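Local coordinates for protein sialidase B (Streptococcus pneumoniae serotype 4, PDB 4XJW) that cleaves terminal sialic acid residues from oligosaccharides, glycoproteins and glycolipids as an exo-sialidase of glycosyl hydrolase family 33, at residues A48-N54 with L150-N154; F59-S65 with V76-Q82. The protein carries 1 engineered substitution. All coordinates share one frame; numbering follows the deposited sequence.

Contact 1: A48-N54 with L150-N154; sequences ALFGLSN and LGAVN
S53 and N154 meet through the serine hydroxyl. S53 OG gives its hydrogen to N154 O at 2.6 Å, in the carbonyl plane and on a lone pair. The S53 torsion sets OG between its own backbone N and carbonyl carbon (chi1 68°), which brings it onto that oxygen. A water completes the link. It donates to S53 OG and takes the N-H of N154, so both backbone polar atoms of N154 are tied to one hydroxyl, one directly and one through water.

Beside this polar end lies a small apolar patch. V153 spreads its two methyl branches along the 48-54 segment. CG2 rests on A48 CB at 3.6 Å, and CG1 touches S53 CB. G51 CA passes V153 CG2, and G51 lies close to the A152 carbonyl.

At the corner of the 48-54 chain, G151 N donates to L49 O at 3.0 Å and an N-H...O angle of 169°. The donor stands well above the carbonyl plane. G151 has a positive phi of 75°, which turns the chain away after L150. F50 and L150 form a non-hydrogen-bonded antiparallel pair. L150 CD2 meets the edge of the F50 ring at CD1, 3.9 Å away.

Further out, L49 and F50 together pair with I66 of the neighbouring strand, a classic beta bulge. F50 and L150 lean on I170 of strand 166-173, in another sheet of the domain. The V153 side chain also touches Y63 and S65.

A152 O is buried with no polar partner in the model. The chemistry is therefore divided: apolar packing and one backbone bond hold the corner, while a serine and a bridging water take over the pairing where the 150-154 chain leaves the sheet.

Contact 2: F59-S65 with V76-Q82; sequences FKNNYFS and VEIRDAQ. With PO4 (phosphate ion), chain D.
The two strands of the antiparallel beta hairpin 63-69/74-80 pair here, and the turn before the first strand closes over the end of the second. F64 and I78 are a non-hydrogen-bonded pair. S65 and E77 follow as a hydrogen-bonded pair, S65 N to E77 O and E77 N to S65 O, each 3.0 Å.

On the face of Y63, S65, E77 and R79, the tyrosine hydroxyl links two charged groups. Y63 OH donates to E77 OE2 at 2.7 Å, from above the carboxylate plane. It accepts R79 NH1 at 3.2 Å, within the guanidinium plane. R79 bends at chi3 (67°) and runs alongside Y63, its guanidinium turned 71° from the ring. The N61 amide stacks over one guanidinium face, the planes 22° apart. R79 NH1 also donates to phosphate O2 at 2.7 Å, and a water joins R79 NH2 to the same oxygen. R155 holds the phosphate too; the ion probably comes from the crystallisation liquor. On the other face, the F64 ring edge meets I78 CG1 at 3.9 Å.

At the turn, N62 OD1 accepts A81 N at 2.9 Å, nearly straight, from above the carbonyl plane. N62 ND2 donates to Q82 OE1 at 2.8 Å.

F59 to N62 is a type I beta turn. The N62 bonds continue the pairing past the strands, in a hairpin of the concanavalin-like N-terminal domain.

Contacts 1 and 2 meet through the neighbouring strands 46-53 and 63-69 of one antiparallel sheet, while 153-154 lies outside it. Their centres are about 11 Å apart. Two probable backbone hydrogen bonds join the contacts: F64 N to L52 O at 2.8 Å and N54 N to N62 O at 2.9 Å. N54 ND2 also packs on F59 CG at 3.3 Å. The chain of contact 2 falls wholly between the two segments of contact 1. Both belong to the N-terminal sialidase domain and lie away from the probable catalytic residues and the Optactin pocket. The centre of contact 1 is about 34 Å, and that of contact 2 about 36 Å, from the centre of the chain.

Contact 1: A48-N54 with L150-N154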
ATOM      1  N   ALA A  48       1.885  23.744 -16.789  1.00 15.28           N
ATOM      2  CA  ALA A  48       3.308  23.935 -16.526  1.00 16.59           C
ATOM      3  C   ALA A  48       3.500  24.869 -15.341  1.00 17.11           C
ATOM      4  O   ALA A  48       2.858  25.924 -15.258  1.00 18.28           O
ATOM      5  CB  ALA A  48       4.020  24.491 -17.769  1.00 14.19           C
ATOM      6  N   LEU A  49       4.377  24.484 -14.418  1.00 15.08           N
ATOM      7  CA  LEU A  49       4.706  25.339 -13.296  1.00 16.06           C
ATOM      8  C   LEU A  49       5.874  26.258 -13.659  1.00 16.32           C
ATOM      9  O   LEU A  49       5.908  27.428 -13.268  1.00 16.23           O
ATOM     10  CB  LEU A  49       5.048  24.488 -12.070  1.00 16.08           C
ATOM     11  CG  LEU A  49       3.887  23.615 -11.586  1.00 18.31           C
ATOM     12  CD1 LEU A  49       4.307  22.705 -10.443  1.00 20.51           C
ATOM     13  CD2 LEU A  49       2.692  24.469 -11.181  1.00 20.13           C
ATOM     14  N   PHE A  50       6.818  25.723 -14.426  1.00 15.07           N
ATOM     15  CA  PHE A  50       8.042  26.428 -14.786  1.00 13.87           C
ATOM     16  C   PHE A  50       8.425  26.017 -16.188  1.00 17.93           C
ATOM     17  O   PHE A  50       8.348  24.836 -16.534  1.00 16.87           O
ATOM     18  CB  PHE A  50       9.162  26.069 -13.795  1.00 14.84           C
ATOM     19  CG  PHE A  50      10.524  26.576 -14.190  1.00 21.12           C
ATOM     20  CD1 PHE A  50      10.921  27.869 -13.871  1.00 25.34           C
ATOM     21  CD2 PHE A  50      11.415  25.750 -14.865  1.00 20.27           C
ATOM     22  CE1 PHE A  50      12.182  28.333 -14.228  1.00 27.96           C
ATOM     23  CE2 PHE A  50      12.678  26.206 -15.221  1.00 27.59           C
ATOM     24  CZ  PHE A  50      13.059  27.498 -14.903  1.00 25.32           C
ATOM     25  N   GLY A  51       8.824  26.997 -16.997  1.00 17.64           N
ATOM     26  CA  GLY A  51       9.262  26.745 -18.356  1.00 18.68           C
ATOM     27  C   GLY A  51      10.501  27.541 -18.729  1.00 17.78           C
ATOM     28  O   GLY A  51      10.675  28.694 -18.311  1.00 21.41           O
ATOM     29  N   LEU A  52      11.384  26.902 -19.485  1.00 14.66           N
ATOM     30  CA  LEU A  52      12.519  27.564 -20.116  1.00 14.66           C
ATOM     31  C   LEU A  52      12.428  27.229 -21.592  1.00 15.72           C
ATOM     32  O   LEU A  52      12.541  26.057 -21.964  1.00 18.72           O
ATOM     33  CB  LEU A  52      13.840  27.017 -19.585  1.00 18.75           C
ATOM     34  CG  LEU A  52      14.293  27.405 -18.185  1.00 25.14           C
ATOM     35  CD1 LEU A  52      15.490  26.558 -17.795  1.00 25.90           C
ATOM     36  CD2 LEU A  52      14.640  28.882 -18.139  1.00 24.79           C
ATOM     37  N   SER A  53      12.227  28.220 -22.450  1.00 16.08           N
ATOM     38  CA  SER A  53      11.991  27.876 -23.845  1.00 17.15           C
ATOM     39  C   SER A  53      12.676  28.777 -24.853  1.00 17.54           C
ATOM     40  O   SER A  53      12.959  29.938 -24.577  1.00 17.85           O
ATOM     41  CB  SER A  53      10.491  27.902 -24.140  1.00 16.63           C
ATOM     42  OG  SER A  53      10.001  29.229 -24.061  1.00 18.56           O
ATOM     43  N   ASN A  54      12.921  28.225 -26.037  1.00 17.86           N
ATOM     44  CA  ASN A  54      13.137  29.037 -27.223  1.00 22.10           C
ATOM     45  C   ASN A  54      11.744  29.422 -27.700  1.00 17.60           C
ATOM     46  O   ASN A  54      10.970  28.564 -28.131  1.00 18.62           O
ATOM     47  CB  ASN A  54      13.875  28.240 -28.300  1.00 17.88           C
ATOM     48  CG  ASN A  54      14.144  29.058 -29.560  1.00 19.24           C
ATOM     49  OD1 ASN A  54      13.450  30.032 -29.849  1.00 20.03           O
ATOM     50  ND2 ASN A  54      15.153  28.651 -30.318  1.00 22.95           N
ATOM     51  N   LEU A 150       6.916  31.367 -15.520  1.00 15.94           N
ATOM     52  CA  LEU A 150       6.145  30.683 -14.481  1.00 18.09           C
ATOM     53  C   LEU A 150       4.687  30.525 -14.903  1.00 17.67           C
ATOM     54  O   LEU A 150       4.088  31.453 -15.451  1.00 20.65           O
ATOM     55  CB  LEU A 150       6.214  31.455 -13.168  1.00 17.27           C
ATOM     56  CG  LEU A 150       7.614  31.703 -12.635  1.00 16.76           C
ATOM     57  CD1 LEU A 150       7.545  32.552 -11.375  1.00 19.81           C
ATOM     58  CD2 LEU A 150       8.313  30.370 -12.363  1.00 16.68           C
ATOM     59  N   GLY A 151       4.110  29.355 -14.644  1.00 15.61           N
ATOM     60  CA  GLY A 151       2.702  29.125 -14.911  1.00 15.92           C
ATOM     61  C   GLY A 151       2.310  28.933 -16.372  1.00 15.03           C
ATOM     62  O   GLY A 151       1.124  29.007 -16.698  1.00 17.69           O
ATOM     63  N   ALA A 152       3.299  28.690 -17.235  1.00 15.03           N
ATOM     64  CA  ALA A 152       3.097  28.419 -18.658  1.00 19.43           C
ATOM     65  C   ALA A 152       4.426  28.084 -19.323  1.00 16.68           C
ATOM     66  O   ALA A 152       5.484  28.240 -18.709  1.00 16.72           O
ATOM     67  CB  ALA A 152       2.469  29.625 -19.357  1.00 20.20           C
ATOM     68  N   VAL A 153       4.364  27.635 -20.580  1.00 19.71           N
ATOM     69  CA  VAL A 153       5.550  27.537 -21.435  1.00 15.81           C
ATOM     70  C   VAL A 153       5.310  28.410 -22.663  1.00 18.80           C
ATOM     71  O   VAL A 153       4.251  28.320 -23.293  1.00 17.81           O
ATOM     72  CB  VAL A 153       5.831  26.080 -21.893  1.00 18.97           C
ATOM     73  CG1 VAL A 153       7.068  26.019 -22.768  1.00 20.37           C
ATOM     74  CG2 VAL A 153       6.007  25.164 -20.693  1.00 19.68           C
ATOM     75  N   ASN A 154       6.274  29.266 -22.989  1.00 17.29           N
ATOM     76  CA  ASN A 154       6.145  30.139 -24.154  1.00 19.96           C
ATOM     77  C   ASN A 154       6.676  29.448 -25.405  1.00 15.83           C
ATOM     78  O   ASN A 154       7.881  29.241 -25.544  1.00 20.35           O
ATOM     79  CB  ASN A 154       6.879  31.464 -23.905  1.00 18.67           C
ATOM     80  CG  ASN A 154       6.669  32.477 -25.020  1.00 21.32           C
ATOM     81  OD1 ASN A 154       6.621  32.123 -26.191  1.00 20.84           O
ATOM     82  ND2 ASN A 154       6.542  33.744 -24.654  1.00 26.40           N
TER
HETATM   83  O   HOH W   1       8.682  29.285 -21.550  1.00 17.54           O

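Contact 2: F59-S65 with V76-Q82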
ATOM      1  N   PHE A  59      10.594  27.013 -33.544  1.00 19.88           N
ATOM      2  CA  PHE A  59      11.332  26.306 -32.493  1.00 19.22           C
ATOM      3  C   PHE A  59      10.433  25.859 -31.341  1.00 16.28           C
ATOM      4  O   PHE A  59      10.854  25.880 -30.176  1.00 17.63           O
ATOM      5  CB  PHE A  59      12.478  27.178 -31.965  1.00 18.31           C
ATOM      6  CG  PHE A  59      13.548  27.446 -32.987  1.00 22.13           C
ATOM      7  CD1 PHE A  59      14.621  26.577 -33.126  1.00 23.01           C
ATOM      8  CD2 PHE A  59      13.467  28.552 -33.823  1.00 22.99           C
ATOM      9  CE1 PHE A  59      15.608  26.811 -34.075  1.00 25.75           C
ATOM     10  CE2 PHE A  59      14.451  28.797 -34.770  1.00 22.95           C
ATOM     11  CZ  PHE A  59      15.521  27.926 -34.898  1.00 26.90           C
ATOM     12  N   LYS A  60       9.207  25.447 -31.658  1.00 16.80           N
ATOM     13  CA  LYS A  60       8.235  25.149 -30.616  1.00 18.41           C
ATOM     14  C   LYS A  60       8.600  23.909 -29.807  1.00 19.13           C
ATOM     15  O   LYS A  60       8.072  23.717 -28.716  1.00 18.10           O
ATOM     16  CB  LYS A  60       6.820  25.029 -31.183  1.00 19.99           C
ATOM     17  CG  LYS A  60       6.528  23.708 -31.848  1.00 19.35           C
ATOM     18  CD  LYS A  60       5.074  23.651 -32.281  1.00 20.34           C
ATOM     19  CE  LYS A  60       4.672  22.230 -32.624  1.00 27.79           C
ATOM     20  NZ  LYS A  60       5.727  21.543 -33.408  1.00 36.77           N
ATOM     21  N   ASN A  61       9.493  23.072 -30.333  1.00 15.00           N
ATOM     22  CA  ASN A  61       9.928  21.877 -29.611  1.00 19.05           C
ATOM     23  C   ASN A  61      11.294  22.038 -28.961  1.00 15.70           C
ATOM     24  O   ASN A  61      12.031  21.069 -28.777  1.00 16.87           O
ATOM     25  CB  ASN A  61       9.899  20.655 -30.535  1.00 15.91           C
ATOM     26  CG  ASN A  61       8.510  20.343 -31.026  1.00 19.67           C
ATOM     27  OD1 ASN A  61       7.518  20.697 -30.381  1.00 17.23           O
ATOM     28  ND2 ASN A  61       8.421  19.686 -32.184  1.00 19.84           N
ATOM     29  N   ASN A  62      11.635  23.278 -28.625  1.00 13.23           N
ATOM     30  CA  ASN A  62      12.860  23.561 -27.913  1.00 14.87           C
ATOM     31  C   ASN A  62      12.517  24.173 -26.570  1.00 16.65           C
ATOM     32  O   ASN A  62      12.431  25.399 -26.445  1.00 17.32           O
ATOM     33  CB  ASN A  62      13.738  24.543 -28.696  1.00 17.40           C
ATOM     34  CG  ASN A  62      14.513  23.884 -29.817  1.00 17.00           C
ATOM     35  OD1 ASN A  62      14.059  22.914 -30.427  1.00 17.37           O
ATOM     36  ND2 ASN A  62      15.703  24.419 -30.100  1.00 18.04           N
ATOM     37  N   TYR A  63      12.307  23.325 -25.562  1.00 13.22           N
ATOM     38  CA  TYR A  63      11.977  23.820 -24.229  1.00 16.22           C
ATOM     39  C   TYR A  63      12.179  22.790 -23.139  1.00 15.80           C
ATOM     40  O   TYR A  63      12.240  21.584 -23.398  1.00 14.83           O
ATOM     41  CB  TYR A  63      10.540  24.349 -24.156  1.00 15.95           C
ATOM     42  CG  TYR A  63       9.460  23.302 -24.326  1.00 11.82           C
ATOM     43  CD1 TYR A  63       8.964  22.995 -25.585  1.00 16.22           C
ATOM     44  CD2 TYR A  63       8.915  22.639 -23.228  1.00 14.91           C
ATOM     45  CE1 TYR A  63       7.978  22.064 -25.750  1.00 13.33           C
ATOM     46  CE2 TYR A  63       7.914  21.688 -23.395  1.00 14.62           C
ATOM     47  CZ  TYR A  63       7.451  21.409 -24.661  1.00 16.67           C
ATOM     48  OH  TYR A  63       6.462  20.471 -24.853  1.00 17.97           O
ATOM     49  N   PHE A  64      12.291  23.313 -21.923  1.00 13.59           N
ATOM     50  CA  PHE A  64      12.265  22.538 -20.697  1.00 14.49           C
ATOM     51  C   PHE A  64      11.037  22.963 -19.917  1.00 14.18           C
ATOM     52  O   PHE A  64      10.705  24.150 -19.856  1.00 16.66           O
ATOM     53  CB  PHE A  64      13.505  22.829 -19.871  1.00 13.75           C
ATOM     54  CG  PHE A  64      13.418  22.329 -18.449  1.00 13.56           C
ATOM     55  CD1 PHE A  64      13.430  20.968 -18.183  1.00 13.83           C
ATOM     56  CD2 PHE A  64      13.333  23.220 -17.386  1.00 13.90           C
ATOM     57  CE1 PHE A  64      13.362  20.498 -16.880  1.00 13.05           C
ATOM     58  CE2 PHE A  64      13.259  22.759 -16.075  1.00 14.67           C
ATOM     59  CZ  PHE A  64      13.264  21.398 -15.829  1.00 14.72           C
ATOM     60  N   SER A  65      10.355  22.004 -19.311  1.00 12.70           N
ATOM     61  CA  SER A  65       9.210  22.347 -18.488  1.00 13.10           C
ATOM     62  C   SER A  65       9.113  21.415 -17.298  1.00 13.28           C
ATOM     63  O   SER A  65       9.514  20.249 -17.384  1.00 14.17           O
ATOM     64  CB  SER A  65       7.922  22.271 -19.301  1.00 14.12           C
ATOM     65  OG  SER A  65       7.567  20.918 -19.555  1.00 18.84           O
ATOM     66  N   VAL A  76       8.561  16.247 -16.143  1.00 10.08           N
ATOM     67  CA  VAL A  76       9.351  17.228 -16.877  1.00 11.24           C
ATOM     68  C   VAL A  76       9.413  16.849 -18.350  1.00 11.77           C
ATOM     69  O   VAL A  76       9.304  15.674 -18.718  1.00 11.56           O
ATOM     70  CB  VAL A  76      10.802  17.368 -16.372  1.00 11.61           C
ATOM     71  CG1 VAL A  76      10.837  17.892 -14.936  1.00 12.06           C
ATOM     72  CG2 VAL A  76      11.553  16.051 -16.506  1.00 15.55           C
ATOM     73  N   GLU A  77       9.599  17.869 -19.183  1.00 13.82           N
ATOM     74  CA  GLU A  77       9.928  17.693 -20.583  1.00 14.27           C
ATOM     75  C   GLU A  77      11.273  18.370 -20.820  1.00 12.38           C
ATOM     76  O   GLU A  77      11.543  19.436 -20.261  1.00 14.21           O
ATOM     77  CB  GLU A  77       8.884  18.369 -21.452  1.00 14.73           C
ATOM     78  CG  GLU A  77       7.517  17.766 -21.405  1.00 15.76           C
ATOM     79  CD  GLU A  77       6.756  18.110 -22.655  1.00 19.64           C
ATOM     80  OE1 GLU A  77       7.006  17.462 -23.697  1.00 20.63           O
ATOM     81  OE2 GLU A  77       5.945  19.052 -22.605  1.00 20.69           O
ATOM     82  N   ILE A  78      12.125  17.735 -21.625  1.00 13.33           N
ATOM     83  CA  ILE A  78      13.408  18.326 -21.999  1.00 11.52           C
ATOM     84  C   ILE A  78      13.595  18.078 -23.485  1.00 18.03           C
ATOM     85  O   ILE A  78      13.799  16.936 -23.910  1.00 17.21           O
ATOM     86  CB  ILE A  78      14.584  17.752 -21.173  1.00 14.84           C
ATOM     87  CG1 ILE A  78      14.155  17.463 -19.735  1.00 16.74           C
ATOM     88  CG2 ILE A  78      15.753  18.714 -21.165  1.00 17.72           C
ATOM     89  CD1 ILE A  78      14.710  16.183 -19.175  1.00 19.37           C
ATOM     90  N   ARG A  79      13.493  19.141 -24.284  1.00 15.88           N
ATOM     91  CA  ARG A  79      13.366  18.979 -25.731  1.00 16.70           C
ATOM     92  C   ARG A  79      14.261  19.931 -26.507  1.00 16.04           C
ATOM     93  O   ARG A  79      14.338  21.120 -26.190  1.00 16.13           O
ATOM     94  CB  ARG A  79      11.914  19.207 -26.156  1.00 15.18           C
ATOM     95  CG  ARG A  79      10.904  18.398 -25.358  1.00 19.75           C
ATOM     96  CD  ARG A  79       9.500  18.618 -25.858  1.00 17.50           C
ATOM     97  NE  ARG A  79       9.338  18.083 -27.203  1.00 16.24           N
ATOM     98  CZ  ARG A  79       8.238  18.200 -27.942  1.00 22.13           C
ATOM     99  NH1 ARG A  79       7.176  18.849 -27.474  1.00 20.55           N
ATOM    100  NH2 ARG A  79       8.208  17.668 -29.157  1.00 21.54           N
ATOM    101  N   ASP A  80      14.919  19.404 -27.533  1.00 19.01           N
ATOM    102  CA  ASP A  80      15.747  20.220 -28.417  1.00 16.46           C
ATOM    103  C   ASP A  80      15.710  19.559 -29.789  1.00 16.56           C
ATOM    104  O   ASP A  80      16.262  18.475 -29.976  1.00 18.00           O
ATOM    105  CB  ASP A  80      17.186  20.292 -27.894  1.00 19.91           C
ATOM    106  CG  ASP A  80      18.073  21.244 -28.697  1.00 21.73           C
ATOM    107  OD1 ASP A  80      18.060  21.179 -29.942  1.00 21.79           O
ATOM    108  OD2 ASP A  80      18.799  22.044 -28.071  1.00 22.15           O
ATOM    109  N   ALA A  81      15.044  20.208 -30.740  1.00 18.53           N
ATOM    110  CA  ALA A  81      14.814  19.621 -32.056  1.00 20.64           C
ATOM    111  C   ALA A  81      16.101  19.488 -32.857  1.00 26.25           C
ATOM    112  O   ALA A  81      16.241  18.576 -33.667  1.00 26.97           O
ATOM    113  CB  ALA A  81      13.803  20.437 -32.826  1.00 17.68           C
ATOM    114  N   GLN A  82      17.032  20.408 -32.637  1.00 23.14           N
ATOM    115  CA  GLN A  82      18.290  20.398 -33.375  1.00 25.58           C
ATOM    116  C   GLN A  82      19.237  19.314 -32.866  1.00 29.06           C
ATOM    117  O   GLN A  82      20.126  18.866 -33.589  1.00 28.94           O
ATOM    118  CB  GLN A  82      18.966  21.768 -33.322  1.00 26.74           C
ATOM    119  CG  GLN A  82      18.308  22.817 -34.222  1.00 28.18           C
ATOM    120  CD  GLN A  82      17.000  23.350 -33.654  1.00 25.75           C
ATOM    121  OE1 GLN A  82      16.966  23.885 -32.548  1.00 25.55           O
ATOM    122  NE2 GLN A  82      15.925  23.210 -34.410  1.00 21.78           N
TER
HETATM  123  P   PO4 D 703       3.568  19.054 -27.996  1.00 21.32           P
HETATM  124  O1  PO4 D 703       2.551  20.143 -28.215  1.00 22.09           O
HETATM  125  O2  PO4 D 703       4.833  19.354 -28.778  1.00 20.98           O
HETATM  126  O3  PO4 D 703       3.886  19.009 -26.511  1.00 20.22           O
HETATM  127  O4  PO4 D 703       2.983  17.737 -28.437  1.00 22.95           O
HETATM  128  O   HOH W   2       5.849  17.803 -30.625  1.00 25.78           O
HETATM  129  O   HOH W   3       5.037  20.660 -20.669  1.00 19.12           O